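Local coordinates for N-terminal acetyltransferase-like protein (Chaetomium thermophilum, PDB 5NNP) that probably serves as a tetratricopeptide-repeat auxiliary subunit of an N-terminal acetyltransferase A-type complex, supporting the acetylation of protein N termini, at residues I53-A56 with E62-A65; E240-Y245 with I263-I268; L296-L301 with R307-A312. One frame throughout, in Å; residues are numbered along the deposited sequence.

Contact 1: residues I53-A56 with E62-A65; sequences ILNA and EAFA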
ATOM      1  N   ILE A  53     -22.267  10.608  27.799  1.00 77.51           N
ATOM      2  CA  ILE A  53     -22.449  12.017  27.479  1.00 81.42           C
ATOM      3  C   ILE A  53     -21.206  12.823  27.828  1.00 85.15           C
ATOM      4  O   ILE A  53     -20.831  13.741  27.103  1.00 90.09           O
ATOM      5  CB  ILE A  53     -23.665  12.606  28.210  1.00 82.77           C
ATOM      6  CG1 ILE A  53     -24.940  11.871  27.786  1.00 78.91           C
ATOM      7  CG2 ILE A  53     -23.787  14.097  27.925  1.00 91.51           C
ATOM      8  CD1 ILE A  53     -26.200  12.336  28.500  1.00 76.48           C
ATOM      9  N   LEU A  54     -20.563  12.475  28.935  1.00 85.00           N
ATOM     10  CA  LEU A  54     -19.322  13.137  29.309  1.00 92.94           C
ATOM     11  C   LEU A  54     -18.256  12.908  28.243  1.00 98.73           C
ATOM     12  O   LEU A  54     -17.578  13.851  27.817  1.00104.80           O
ATOM     13  CB  LEU A  54     -18.836  12.642  30.669  1.00 89.76           C
ATOM     14  CG  LEU A  54     -19.699  13.059  31.861  1.00 85.53           C
ATOM     15  CD1 LEU A  54     -19.138  12.480  33.143  1.00 82.87           C
ATOM     16  CD2 LEU A  54     -19.789  14.572  31.952  1.00 84.62           C
ATOM     17  N   ASN A  55     -18.124  11.654  27.811  1.00 93.58           N
ATOM     18  CA  ASN A  55     -17.168  11.284  26.770  1.00 91.88           C
ATOM     19  C   ASN A  55     -17.514  11.942  25.440  1.00 92.92           C
ATOM     20  O   ASN A  55     -16.630  12.262  24.645  1.00 95.93           O
ATOM     21  CB  ASN A  55     -17.115   9.762  26.610  1.00 92.40           C
ATOM     22  CG  ASN A  55     -15.966   9.301  25.722  1.00 92.57           C
ATOM     23  OD1 ASN A  55     -16.175   8.927  24.569  1.00 92.22           O
ATOM     24  ND2 ASN A  55     -14.746   9.322  26.260  1.00 88.85           N
ATOM     25  N   ALA A  56     -18.808  12.154  25.218  1.00 91.23           N
ATOM     26  CA  ALA A  56     -19.295  12.785  23.997  1.00 92.54           C
ATOM     27  C   ALA A  56     -19.107  14.302  24.033  1.00112.25           C
ATOM     28  O   ALA A  56     -19.655  15.030  23.198  1.00117.52           O
ATOM     29  CB  ALA A  56     -20.755  12.437  23.777  1.00 83.11           C
ATOM     30  N   GLU A  62     -12.681  11.924  32.860  1.00 83.99           N
ATOM     31  CA  GLU A  62     -13.785  11.938  33.819  1.00 81.75           C
ATOM     32  C   GLU A  62     -14.818  10.865  33.494  1.00 75.68           C
ATOM     33  O   GLU A  62     -15.342  10.208  34.393  1.00 69.35           O
ATOM     34  CB  GLU A  62     -14.463  13.317  33.853  1.00 80.18           C
ATOM     35  CG  GLU A  62     -15.600  13.417  34.862  1.00 80.93           C
ATOM     36  CD  GLU A  62     -16.309  14.762  34.840  1.00 90.79           C
ATOM     37  OE1 GLU A  62     -17.183  14.986  35.702  1.00 92.42           O
ATOM     38  OE2 GLU A  62     -15.998  15.600  33.967  1.00100.44           O
ATOM     39  N   ALA A  63     -15.102  10.697  32.205  1.00 72.98           N
ATOM     40  CA  ALA A  63     -16.026   9.670  31.748  1.00 67.89           C
ATOM     41  C   ALA A  63     -15.531   8.278  32.137  1.00 68.80           C
ATOM     42  O   ALA A  63     -16.315   7.439  32.587  1.00 71.18           O
ATOM     43  CB  ALA A  63     -16.228   9.766  30.244  1.00 62.81           C
ATOM     44  N   PHE A  64     -14.228   8.046  31.985  1.00 66.73           N
ATOM     45  CA  PHE A  64     -13.637   6.749  32.308  1.00 62.47           C
ATOM     46  C   PHE A  64     -13.671   6.459  33.796  1.00 65.44           C
ATOM     47  O   PHE A  64     -13.940   5.332  34.209  1.00 69.05           O
ATOM     48  CB  PHE A  64     -12.192   6.661  31.807  1.00 57.02           C
ATOM     49  CG  PHE A  64     -12.054   5.894  30.535  1.00 54.24           C
ATOM     50  CD1 PHE A  64     -12.129   4.514  30.541  1.00 53.96           C
ATOM     51  CD2 PHE A  64     -11.878   6.553  29.325  1.00 63.13           C
ATOM     52  CE1 PHE A  64     -12.019   3.800  29.361  1.00 57.58           C
ATOM     53  CE2 PHE A  64     -11.763   5.849  28.138  1.00 61.83           C
ATOM     54  CZ  PHE A  64     -11.835   4.472  28.152  1.00 60.88           C
ATOM     55  N   ALA A  65     -13.378   7.471  34.602  1.00 71.22           N
ATOM     56  CA  ALA A  65     -13.451   7.318  36.048  1.00 68.72           C
ATOM     57  C   ALA A  65     -14.874   6.952  36.452  1.00 68.03           C
ATOM     58  O   ALA A  65     -15.085   6.072  37.291  1.00 68.72           O
ATOM     59  CB  ALA A  65     -13.006   8.588  36.742  1.00 66.95           C
TER
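Ala-63 brings its methyl group up against the last turn of helix 44-55, touching both Leu-54 and Asn-55. The contacts fall into two kinds, and the first is carbon packed on backbone and CB atoms. Ala-63 CB lies 3.6 Å from the backbone N of Asn-55 and 3.7 Å from Asn-55 CB; it also meets Leu-54 CB at 3.9 Å. With so small a group between them the backbones come close, the CA atoms of Asn-55 and Ala-63 being 5.4 Å apart. The side chain of Asn-55 joins in through CB alone: CG stands anti to its backbone N (chi1 -170°), which carries the amide away from the methyl, to the side where Leu-87, Thr-90 and Asn-91 lie.

The second kind is an aliphatic branch laid against the outer half of a charged side chain. Leu-54 turns CG beside its own backbone N, and its CD1 branch reaches Glu-62, 4.0 Å from Glu-62 CD. The glutamate chain is extended beyond CG and the two side chains cross at a slant, so that CG, CD and OE1 all lie about equally near the methyl; Glu-62 itself is exposed.

Helices 44-55 and 60-73 form a tight helical hairpin, as expected in a tetratricopeptide-repeat region, and helix 78-90 packs beside it, taking Phe-64 against Tyr-84, Leu-87 and Tyr-88. No hydrogen bond crosses between 53-56 and 62-65, so between these two segments the contact is non-directional packing, and the small Ala-63 is consistent with the close approach of the backbones.

Contact 2: residues E240-Y245 with I263-I268; sequences EAAKAY and ISALDI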
ATOM      1  N   GLU A 240      -1.647 -27.494 -22.903  1.00 58.20           N
ATOM      2  CA  GLU A 240      -2.815 -26.771 -22.428  1.00 52.98           C
ATOM      3  C   GLU A 240      -2.437 -25.446 -21.763  1.00 56.60           C
ATOM      4  O   GLU A 240      -3.146 -24.448 -21.913  1.00 57.68           O
ATOM      5  CB  GLU A 240      -3.609 -27.639 -21.457  1.00 54.02           C
ATOM      6  CG  GLU A 240      -3.994 -29.004 -22.018  1.00 59.19           C
ATOM      7  CD  GLU A 240      -4.345 -30.003 -20.921  1.00 69.47           C
ATOM      8  OE1 GLU A 240      -3.423 -30.679 -20.421  1.00 74.74           O
ATOM      9  OE2 GLU A 240      -5.535 -30.106 -20.543  1.00 65.96           O
ATOM     10  N   ALA A 241      -1.330 -25.434 -21.022  1.00 53.20           N
ATOM     11  CA  ALA A 241      -0.897 -24.202 -20.369  1.00 50.02           C
ATOM     12  C   ALA A 241      -0.475 -23.191 -21.420  1.00 48.36           C
ATOM     13  O   ALA A 241      -0.696 -21.993 -21.266  1.00 46.94           O
ATOM     14  CB  ALA A 241       0.235 -24.464 -19.398  1.00 42.59           C
ATOM     15  N   ALA A 242       0.131 -23.693 -22.493  1.00 51.12           N
ATOM     16  CA  ALA A 242       0.511 -22.863 -23.624  1.00 50.54           C
ATOM     17  C   ALA A 242      -0.707 -22.137 -24.152  1.00 51.76           C
ATOM     18  O   ALA A 242      -0.694 -20.917 -24.304  1.00 55.41           O
ATOM     19  CB  ALA A 242       1.148 -23.700 -24.715  1.00 46.52           C
ATOM     20  N   LYS A 243      -1.772 -22.885 -24.406  1.00 49.12           N
ATOM     21  CA  LYS A 243      -2.997 -22.282 -24.912  1.00 52.38           C
ATOM     22  C   LYS A 243      -3.561 -21.249 -23.938  1.00 49.21           C
ATOM     23  O   LYS A 243      -4.144 -20.240 -24.348  1.00 46.86           O
ATOM     24  CB  LYS A 243      -4.047 -23.354 -25.208  1.00 55.98           C
ATOM     25  CG  LYS A 243      -5.325 -22.785 -25.808  1.00 64.56           C
ATOM     26  CD  LYS A 243      -6.253 -23.860 -26.341  1.00 76.86           C
ATOM     27  CE  LYS A 243      -7.377 -23.237 -27.162  1.00 83.92           C
ATOM     28  NZ  LYS A 243      -8.289 -24.274 -27.723  1.00 91.77           N
ATOM     29  N   ALA A 244      -3.365 -21.496 -22.647  1.00 52.69           N
ATOM     30  CA  ALA A 244      -3.911 -20.631 -21.607  1.00 50.48           C
ATOM     31  C   ALA A 244      -3.173 -19.307 -21.517  1.00 46.41           C
ATOM     32  O   ALA A 244      -3.788 -18.258 -21.330  1.00 54.56           O
ATOM     33  CB  ALA A 244      -3.876 -21.342 -20.262  1.00 56.48           C
ATOM     34  N   TYR A 245      -1.854 -19.359 -21.644  1.00 44.23           N
ATOM     35  CA  TYR A 245      -1.042 -18.150 -21.598  1.00 43.42           C
ATOM     36  C   TYR A 245      -1.241 -17.311 -22.860  1.00 49.12           C
ATOM     37  O   TYR A 245      -1.175 -16.073 -22.811  1.00 43.49           O
ATOM     38  CB  TYR A 245       0.432 -18.498 -21.397  1.00 40.59           C
ATOM     39  CG  TYR A 245       0.761 -18.799 -19.957  1.00 45.81           C
ATOM     40  CD1 TYR A 245       0.646 -17.809 -18.976  1.00 45.61           C
ATOM     41  CD2 TYR A 245       1.156 -20.073 -19.561  1.00 45.11           C
ATOM     42  CE1 TYR A 245       0.932 -18.078 -17.634  1.00 35.49           C
ATOM     43  CE2 TYR A 245       1.445 -20.351 -18.224  1.00 44.41           C
ATOM     44  CZ  TYR A 245       1.330 -19.347 -17.269  1.00 45.57           C
ATOM     45  OH  TYR A 245       1.628 -19.608 -15.956  1.00 51.65           O
ATOM     46  N   ILE A 263       6.369 -19.181 -23.067  1.00 57.04           N
ATOM     47  CA  ILE A 263       7.677 -19.636 -23.501  1.00 57.92           C
ATOM     48  C   ILE A 263       8.135 -20.893 -22.746  1.00 59.30           C
ATOM     49  O   ILE A 263       8.711 -21.816 -23.335  1.00 55.67           O
ATOM     50  CB  ILE A 263       8.694 -18.505 -23.353  1.00 53.02           C
ATOM     51  CG1 ILE A 263       8.482 -17.498 -24.489  1.00 47.75           C
ATOM     52  CG2 ILE A 263      10.105 -19.051 -23.359  1.00 46.87           C
ATOM     53  CD1 ILE A 263       9.117 -16.156 -24.251  1.00 45.33           C
ATOM     54  N   SER A 264       7.860 -20.943 -21.451  1.00 58.95           N
ATOM     55  CA  SER A 264       8.117 -22.157 -20.692  1.00 56.31           C
ATOM     56  C   SER A 264       7.267 -23.323 -21.207  1.00 54.27           C
ATOM     57  O   SER A 264       7.755 -24.439 -21.374  1.00 60.05           O
ATOM     58  CB  SER A 264       7.841 -21.931 -19.213  1.00 52.78           C
ATOM     59  OG  SER A 264       8.208 -23.079 -18.476  1.00 64.36           O
ATOM     60  N   ALA A 265       5.996 -23.051 -21.473  1.00 47.83           N
ATOM     61  CA  ALA A 265       5.063 -24.098 -21.880  1.00 55.25           C
ATOM     62  C   ALA A 265       5.419 -24.702 -23.239  1.00 59.38           C
ATOM     63  O   ALA A 265       5.062 -25.844 -23.534  1.00 59.19           O
ATOM     64  CB  ALA A 265       3.638 -23.550 -21.909  1.00 53.14           C
ATOM     65  N   LEU A 266       6.105 -23.923 -24.066  1.00 56.79           N
ATOM     66  CA  LEU A 266       6.515 -24.370 -25.387  1.00 54.34           C
ATOM     67  C   LEU A 266       7.804 -25.167 -25.312  1.00 58.57           C
ATOM     68  O   LEU A 266       8.239 -25.751 -26.308  1.00 62.82           O
ATOM     69  CB  LEU A 266       6.706 -23.181 -26.325  1.00 57.97           C
ATOM     70  CG  LEU A 266       5.448 -22.417 -26.730  1.00 56.89           C
ATOM     71  CD1 LEU A 266       5.810 -21.244 -27.632  1.00 57.21           C
ATOM     72  CD2 LEU A 266       4.476 -23.343 -27.429  1.00 51.13           C
ATOM     73  N   ASP A 267       8.412 -25.188 -24.127  1.00 56.78           N
ATOM     74  CA  ASP A 267       9.680 -25.884 -23.927  1.00 60.94           C
ATOM     75  C   ASP A 267      10.779 -25.262 -24.769  1.00 59.29           C
ATOM     76  O   ASP A 267      11.497 -25.956 -25.478  1.00 67.25           O
ATOM     77  CB  ASP A 267       9.547 -27.377 -24.261  1.00 67.72           C
ATOM     78  CG  ASP A 267       8.928 -28.174 -23.129  1.00 81.49           C
ATOM     79  OD1 ASP A 267       9.258 -27.890 -21.955  1.00 87.11           O
ATOM     80  OD2 ASP A 267       8.110 -29.082 -23.405  1.00 87.07           O
ATOM     81  N   ILE A 268      10.905 -23.944 -24.691  1.00 65.38           N
ATOM     82  CA  ILE A 268      11.945 -23.225 -25.428  1.00 69.04           C
ATOM     83  C   ILE A 268      13.041 -22.815 -24.453  1.00 73.30           C
ATOM     84  O   ILE A 268      12.757 -22.211 -23.419  1.00 74.38           O
ATOM     85  CB  ILE A 268      11.376 -21.987 -26.151  1.00 61.13           C
ATOM     86  CG1 ILE A 268      10.281 -22.418 -27.123  1.00 59.53           C
ATOM     87  CG2 ILE A 268      12.471 -21.228 -26.894  1.00 61.37           C
ATOM     88  CD1 ILE A 268       9.698 -21.285 -27.927  1.00 61.56           C
TER
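The methyl of Ala-265 rests on the backbone of helix 238-251 where Ala-241 passes into Ala-242. Its CB is 3.6 Å from Ala-242 N and about as near Ala-242 CA, with Ala-241 C a little farther off at 4.2 Å. Ala-242 answers with its own methyl, CB to CB of Ala-265 at 3.8 Å, while Ala-241 CB borders the same methyl from the preceding position. Alanine against alanine brings the two CA atoms, of Ala-242 and Ala-265, to 5.0 Å. This is a close crossing of successive helices, 238-251 and 256-265, in the all-helical array of the auxiliary-subunit family. Just beyond Ala-265 the chain turns off in a Schellman motif: Asp-267 takes a positive phi (63°), its N bonds to Ser-264 O, and Ile-268 N makes a weak bond to Ile-263 O. The salt bridge from Asp-267 OD1 to Lys-238 NZ ties this turn back to the start of helix 238-251. Leu-266 covers the flank. It leaves the backbone off to one side of helix 238-251, yet the CD2 branch comes round to Ala-242 CB at 4.3 Å, and the side chain also touches Val-279 of helix 273-286. Lys-243 turns away from the 263-268 segment, and its NZ pairs with an acidic side chain of another protein chain.

Contact 3: residues L296-L301 with R307-A312; sequences LPLNFL and RTTAKA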
ATOM      1  N   LEU A 296      10.709  -6.250 -24.865  1.00 55.32           N
ATOM      2  CA  LEU A 296      11.117  -7.385 -24.041  1.00 47.72           C
ATOM      3  C   LEU A 296      12.269  -8.210 -24.638  1.00 47.81           C
ATOM      4  O   LEU A 296      13.202  -8.554 -23.914  1.00 45.34           O
ATOM      5  CB  LEU A 296       9.900  -8.278 -23.760  1.00 41.64           C
ATOM      6  CG  LEU A 296       9.010  -7.679 -22.666  1.00 43.13           C
ATOM      7  CD1 LEU A 296       7.676  -8.403 -22.490  1.00 37.26           C
ATOM      8  CD2 LEU A 296       9.772  -7.650 -21.358  1.00 39.00           C
ATOM      9  N   PRO A 297      12.221  -8.512 -25.953  1.00 51.58           N
ATOM     10  CA  PRO A 297      13.305  -9.234 -26.644  1.00 53.17           C
ATOM     11  C   PRO A 297      14.693  -8.625 -26.460  1.00 60.59           C
ATOM     12  O   PRO A 297      15.686  -9.289 -26.753  1.00 69.00           O
ATOM     13  CB  PRO A 297      12.891  -9.156 -28.114  1.00 50.38           C
ATOM     14  CG  PRO A 297      11.397  -9.100 -28.065  1.00 47.07           C
ATOM     15  CD  PRO A 297      11.065  -8.289 -26.843  1.00 47.81           C
ATOM     16  N   LEU A 298      14.767  -7.383 -25.995  1.00 56.93           N
ATOM     17  CA  LEU A 298      16.061  -6.762 -25.753  1.00 61.59           C
ATOM     18  C   LEU A 298      16.666  -7.277 -24.458  1.00 59.84           C
ATOM     19  O   LEU A 298      17.805  -6.958 -24.132  1.00 60.74           O
ATOM     20  CB  LEU A 298      15.942  -5.232 -25.700  1.00 64.75           C
ATOM     21  CG  LEU A 298      15.370  -4.500 -26.920  1.00 63.33           C
ATOM     22  CD1 LEU A 298      15.140  -3.017 -26.609  1.00 45.56           C
ATOM     23  CD2 LEU A 298      16.246  -4.689 -28.156  1.00 48.20           C
ATOM     24  N   ASN A 299      15.903  -8.067 -23.710  1.00 61.30           N
ATOM     25  CA  ASN A 299      16.419  -8.633 -22.467  1.00 64.33           C
ATOM     26  C   ASN A 299      17.368  -9.804 -22.715  1.00 69.90           C
ATOM     27  O   ASN A 299      18.397  -9.920 -22.054  1.00 82.60           O
ATOM     28  CB  ASN A 299      15.273  -9.069 -21.558  1.00 56.47           C
ATOM     29  CG  ASN A 299      14.547  -7.897 -20.945  1.00 61.79           C
ATOM     30  OD1 ASN A 299      15.133  -6.829 -20.764  1.00 67.39           O
ATOM     31  ND2 ASN A 299      13.265  -8.080 -20.624  1.00 59.48           N
ATOM     32  N   PHE A 300      17.032 -10.651 -23.685  1.00 63.42           N
ATOM     33  CA  PHE A 300      17.813 -11.860 -23.956  1.00 58.70           C
ATOM     34  C   PHE A 300      18.542 -11.803 -25.293  1.00 63.91           C
ATOM     35  O   PHE A 300      19.416 -12.629 -25.564  1.00 63.92           O
ATOM     36  CB  PHE A 300      16.908 -13.082 -23.934  1.00 50.33           C
ATOM     37  CG  PHE A 300      15.748 -12.980 -24.881  1.00 53.87           C
ATOM     38  CD1 PHE A 300      15.878 -13.373 -26.207  1.00 57.70           C
ATOM     39  CD2 PHE A 300      14.530 -12.475 -24.451  1.00 52.85           C
ATOM     40  CE1 PHE A 300      14.806 -13.273 -27.084  1.00 60.70           C
ATOM     41  CE2 PHE A 300      13.449 -12.374 -25.328  1.00 53.47           C
ATOM     42  CZ  PHE A 300      13.593 -12.770 -26.646  1.00 54.88           C
ATOM     43  N   LEU A 301      18.174 -10.849 -26.142  1.00 65.20           N
ATOM     44  CA  LEU A 301      18.915 -10.663 -27.387  1.00 66.69           C
ATOM     45  C   LEU A 301      20.326 -10.178 -27.081  1.00 65.14           C
ATOM     46  O   LEU A 301      20.572  -9.521 -26.070  1.00 73.35           O
ATOM     47  CB  LEU A 301      18.205  -9.679 -28.316  1.00 66.76           C
ATOM     48  CG  LEU A 301      17.070 -10.246 -29.167  1.00 53.64           C
ATOM     49  CD1 LEU A 301      16.386  -9.138 -29.937  1.00 51.64           C
ATOM     50  CD2 LEU A 301      17.594 -11.304 -30.104  1.00 54.77           C
ATOM     51  N   ARG A 307      21.798  -5.253 -31.403  1.00 59.07           N
ATOM     52  CA  ARG A 307      22.011  -3.941 -32.015  1.00 62.38           C
ATOM     53  C   ARG A 307      20.926  -3.673 -33.040  1.00 55.08           C
ATOM     54  O   ARG A 307      20.292  -2.621 -33.018  1.00 58.31           O
ATOM     55  CB  ARG A 307      23.399  -3.827 -32.671  1.00 66.23           C
ATOM     56  CG  ARG A 307      23.596  -2.513 -33.447  1.00 65.04           C
ATOM     57  CD  ARG A 307      25.017  -2.326 -33.969  1.00 65.55           C
ATOM     58  NE  ARG A 307      25.918  -1.846 -32.925  1.00 65.50           N
ATOM     59  CZ  ARG A 307      26.390  -0.603 -32.843  1.00 65.71           C
ATOM     60  NH1 ARG A 307      26.062   0.315 -33.750  1.00 54.92           N
ATOM     61  NH2 ARG A 307      27.203  -0.281 -31.843  1.00 74.24           N
ATOM     62  N   THR A 308      20.708  -4.647 -33.916  1.00 50.28           N
ATOM     63  CA  THR A 308      19.735  -4.526 -34.989  1.00 50.30           C
ATOM     64  C   THR A 308      18.327  -4.246 -34.478  1.00 59.64           C
ATOM     65  O   THR A 308      17.661  -3.333 -34.971  1.00 62.01           O
ATOM     66  CB  THR A 308      19.708  -5.794 -35.846  1.00 56.97           C
ATOM     67  OG1 THR A 308      21.000  -5.994 -36.436  1.00 65.14           O
ATOM     68  CG2 THR A 308      18.665  -5.671 -36.950  1.00 54.23           C
ATOM     69  N   THR A 309      17.882  -5.027 -33.495  1.00 54.44           N
ATOM     70  CA  THR A 309      16.570  -4.832 -32.885  1.00 53.72           C
ATOM     71  C   THR A 309      16.497  -3.512 -32.116  1.00 56.04           C
ATOM     72  O   THR A 309      15.480  -2.815 -32.147  1.00 52.81           O
ATOM     73  CB  THR A 309      16.208  -5.979 -31.914  1.00 52.38           C
ATOM     74  OG1 THR A 309      16.215  -7.236 -32.605  1.00 52.03           O
ATOM     75  CG2 THR A 309      14.843  -5.736 -31.318  1.00 48.15           C
ATOM     76  N   ALA A 310      17.579  -3.185 -31.415  1.00 56.11           N
ATOM     77  CA  ALA A 310      17.637  -1.965 -30.618  1.00 51.73           C
ATOM     78  C   ALA A 310      17.595  -0.706 -31.486  1.00 52.86           C
ATOM     79  O   ALA A 310      16.977   0.296 -31.107  1.00 45.70           O
ATOM     80  CB  ALA A 310      18.884  -1.961 -29.752  1.00 52.08           C
ATOM     81  N   LYS A 311      18.246  -0.747 -32.650  1.00 49.00           N
ATOM     82  CA  LYS A 311      18.189   0.398 -33.549  1.00 46.32           C
ATOM     83  C   LYS A 311      16.753   0.634 -34.014  1.00 52.26           C
ATOM     84  O   LYS A 311      16.249   1.756 -33.949  1.00 52.04           O
ATOM     85  CB  LYS A 311      19.116   0.213 -34.749  1.00 48.88           C
ATOM     86  CG  LYS A 311      19.191   1.453 -35.637  1.00 47.49           C
ATOM     87  CD  LYS A 311      20.505   1.533 -36.407  1.00 53.18           C
ATOM     88  CE  LYS A 311      20.611   2.869 -37.121  1.00 61.93           C
ATOM     89  NZ  LYS A 311      21.832   2.990 -37.959  1.00 70.18           N
ATOM     90  N   ALA A 312      16.080  -0.431 -34.444  1.00 53.98           N
ATOM     91  CA  ALA A 312      14.709  -0.311 -34.941  1.00 48.07           C
ATOM     92  C   ALA A 312      13.735   0.180 -33.866  1.00 53.42           C
ATOM     93  O   ALA A 312      12.789   0.906 -34.176  1.00 54.28           O
ATOM     94  CB  ALA A 312      14.247  -1.614 -35.500  1.00 45.23           C
TER
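Thr-309 meets Leu-298 and Leu-301 with different parts of one side chain, and this is where the contact is packed tightly. Its CG2 methyl takes the CD2 branch of Leu-298 at 3.6 Å, the two side chains meeting at a slant. Leu-301 comes in at about a right angle, with CD1 3.7 Å from Thr-309 CB and beside OG1. That hydroxyl has its polar partner within its own helix: OG1 stands beside the backbone N (chi1 -59°), where it hydrogen-bonds to Arg-305 O one turn back, leaving the methyl to face Leu-298. The tight region fades toward Ala-310, whose CB is 4.1 Å from Leu-298 CD2; Leu-298 CD2 also lies 3.8 Å from Ala-310 N, so it covers backbone as much as side chain.

On the looser side Arg-307 and Thr-308 do not touch the 296-301 loop. Thr-308 is exposed and turns its OG1 back to Glu-304 O, while Arg-307 leaves the backbone away from the loop, and its side chain touches Thr-341 and Leu-345. No hydrogen bond joins the two segments.

Within the all-helical array of the auxiliary-subunit family, the contact folds the loop after helix 292-295 onto the first half of helix 303-320. Helix 273-286 borders it through Tyr-280, which touches Pro-297, and Lys-277, which touches Thr-309; helix 336-352 packs alongside helix 303-320, with Leu-345 on Ala-310 and salt bridges from Lys-311 to Glu-348 and Glu-352.

Overall arrangement
From the N terminus the three contacts follow in series; none nests in or crosses another. Contact 1 closes the short turn between helices 44-55 and 60-73 in the tetratricopeptide-repeat region. Contact 2 comes much later and closes the connection between successive helices 238-251 and 256-265, and contact 3 then folds the loop after helix 292-295 onto helix 303-320. Contact 1 lies across the chain's centre from the other two, its centre about 66 Å from that of contact 2 and about 70 Å from that of contact 3. Contacts 2 and 3, with centres about 23 Å apart, do not touch but share helix 273-286: Tyr-280 meets Ile-263 and Pro-297, and Gln-276 meets Ile-268 and Phe-300.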